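Local coordinates for protein proabylysin (Pyrococcus abyssi, PDB 4JIU) that is the zymogen of abylysin, a minimal soluble zinc metallopeptidase that probably hydrolyses peptide bonds once its own C-terminal end leaves the metal, at residues F55-I59 against V80-F84. The protein carries 1 engineered substitution. Numbering follows the deposited sequence.
Sequences FYILI and VEKVF
F84 leans against the helix at Y56 and is met there by the tyrosine ring in a T-shaped stack: the edge of Y56 points at one face of F84, with centroids 5.1 Å apart and planes at 77°. Y56 CD1 stands over that face near its rim, while F84 CZ reaches on to the helix backbone, 3.5 Å from Y56 CA. V83 CG1 lies over the opposite face of F84, which is thus held between the tyrosine edge and a methyl group.

The two methyls of V83 reach F55 and I59. With chi1 at 175°, V83 CG1 lies anti to the backbone N and meets the edge of the F55 ring, 3.7 Å from F55 CE2, while V83 CG2 lies 3.7 Å from I59 CD1. I59 also sets CB 4.0 Å from F84 CE1, at the ring edge, and CG2 3.8 Å from V80 CA. No hydrogen bond links the segments; V80 O accepts from both V83 N and F84 N within the turn.

Y56 OH is hydrogen-bonded to E93 and to ND1 of the zinc ligand H60, making this tyrosine a second-shell residue. The contact packs the loop after helix 74-80 against the HExxH helix of this minigluzincin.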
loop_
_atom_site.group_PDB
_atom_site.type_symbol
_atom_site.label_atom_id
_atom_site.label_comp_id
_atom_site.label_asym_id
_atom_site.label_seq_id
_atom_site.Cartn_x
_atom_site.Cartn_y
_atom_site.Cartn_z
ATOM N N PHE A 55 3.715 1.669 5.964
ATOM C CA PHE A 55 2.608 0.773 6.270
ATOM C C PHE A 55 1.365 1.178 5.465
ATOM O O PHE A 55 0.646 0.311 4.980
ATOM C CB PHE A 55 2.308 0.776 7.773
ATOM C CG PHE A 55 1.512 -0.419 8.233
ATOM C CD1 PHE A 55 1.991 -1.718 8.038
ATOM C CD2 PHE A 55 0.286 -0.233 8.878
ATOM C CE1 PHE A 55 1.293 -2.790 8.498
ATOM C CE2 PHE A 55 -0.402 -1.359 9.365
ATOM C CZ PHE A 55 0.104 -2.613 9.159
ATOM N N TYR A 56 1.098 2.481 5.353
ATOM C CA TYR A 56 -0.029 2.920 4.530
ATOM C C TYR A 56 0.069 2.375 3.128
ATOM O O TYR A 56 -0.878 1.919 2.533
ATOM C CB TYR A 56 -0.188 4.470 4.566
ATOM C CG TYR A 56 -1.309 4.834 3.633
ATOM C CD1 TYR A 56 -2.632 4.622 4.044
ATOM C CD2 TYR A 56 -1.145 5.261 2.344
ATOM C CE1 TYR A 56 -3.668 4.899 3.229
ATOM C CE2 TYR A 56 -2.178 5.476 1.491
ATOM C CZ TYR A 56 -3.471 5.294 1.930
ATOM O OH TYR A 56 -4.550 5.523 1.122
ATOM N N ILE A 57 1.252 2.558 2.501
ATOM C CA ILE A 57 1.416 2.088 1.138
ATOM C C ILE A 57 1.116 0.594 1.025
ATOM O O ILE A 57 0.431 0.171 0.101
ATOM C CB ILE A 57 2.819 2.455 0.598
ATOM C CG1 ILE A 57 2.957 3.982 0.493
ATOM C CG2 ILE A 57 3.077 1.747 -0.716
ATOM C CD1 ILE A 57 4.335 4.455 0.277
ATOM N N LEU A 58 1.672 -0.201 1.930
ATOM C CA LEU A 58 1.420 -1.629 1.906
ATOM C C LEU A 58 -0.045 -1.941 2.071
ATOM O O LEU A 58 -0.589 -2.817 1.381
ATOM C CB LEU A 58 2.275 -2.329 2.958
ATOM C CG LEU A 58 3.773 -2.342 2.656
ATOM C CD1 LEU A 58 4.523 -2.974 3.822
ATOM C CD2 LEU A 58 4.133 -3.066 1.391
ATOM N N ILE A 59 -0.724 -1.298 3.030
ATOM C CA ILE A 59 -2.142 -1.508 3.254
ATOM C C ILE A 59 -2.937 -1.087 2.026
ATOM O O ILE A 59 -3.874 -1.832 1.646
ATOM C CB ILE A 59 -2.596 -0.795 4.527
ATOM C CG1 ILE A 59 -2.107 -1.480 5.811
ATOM C CG2 ILE A 59 -4.113 -0.596 4.542
ATOM C CD1 ILE A 59 -2.789 -2.794 6.118
ATOM N N VAL A 80 -8.762 -0.528 3.936
ATOM C CA VAL A 80 -7.802 0.473 4.448
ATOM C C VAL A 80 -8.152 0.915 5.854
ATOM O O VAL A 80 -7.267 1.067 6.714
ATOM C CB VAL A 80 -7.722 1.662 3.463
ATOM C CG1 VAL A 80 -6.908 2.781 4.051
ATOM C CG2 VAL A 80 -7.197 1.241 2.106
ATOM N N GLU A 81 -9.453 1.053 6.093
ATOM C CA GLU A 81 -9.948 1.538 7.379
ATOM C C GLU A 81 -9.859 0.527 8.504
ATOM O O GLU A 81 -10.102 0.862 9.649
ATOM C CB GLU A 81 -11.373 2.092 7.190
ATOM C CG GLU A 81 -11.345 3.411 6.402
ATOM C CD GLU A 81 -12.678 3.887 5.927
ATOM O OE1 GLU A 81 -12.698 4.753 5.020
ATOM O OE2 GLU A 81 -13.710 3.409 6.433
ATOM N N LYS A 82 -9.431 -0.699 8.208
ATOM C CA LYS A 82 -9.040 -1.620 9.289
ATOM C C LYS A 82 -7.792 -1.146 10.015
ATOM O O LYS A 82 -7.550 -1.605 11.148
ATOM C CB LYS A 82 -8.850 -3.061 8.739
ATOM C CG LYS A 82 -10.160 -3.599 8.196
ATOM C CD LYS A 82 -9.931 -4.953 7.542
ATOM C CE LYS A 82 -11.204 -5.603 7.090
ATOM N NZ LYS A 82 -10.919 -6.887 6.410
ATOM N N VAL A 83 -7.043 -0.229 9.431
ATOM C CA VAL A 83 -5.862 0.352 10.035
ATOM C C VAL A 83 -6.021 1.879 10.165
ATOM O O VAL A 83 -5.756 2.368 11.254
ATOM C CB VAL A 83 -4.585 0.068 9.207
ATOM C CG1 VAL A 83 -3.406 0.796 9.798
ATOM C CG2 VAL A 83 -4.357 -1.426 9.185
ATOM N N PHE A 84 -6.419 2.551 9.080
ATOM C CA PHE A 84 -6.398 4.013 9.036
ATOM C C PHE A 84 -7.824 4.541 9.113
ATOM O O PHE A 84 -8.543 4.454 8.109
ATOM C CB PHE A 84 -5.733 4.465 7.743
ATOM C CG PHE A 84 -4.286 4.026 7.668
ATOM C CD1 PHE A 84 -3.926 2.853 7.016
ATOM C CD2 PHE A 84 -3.276 4.740 8.266
ATOM C CE1 PHE A 84 -2.635 2.396 6.959
ATOM C CE2 PHE A 84 -1.961 4.354 8.222
ATOM C CZ PHE A 84 -1.646 3.152 7.571
#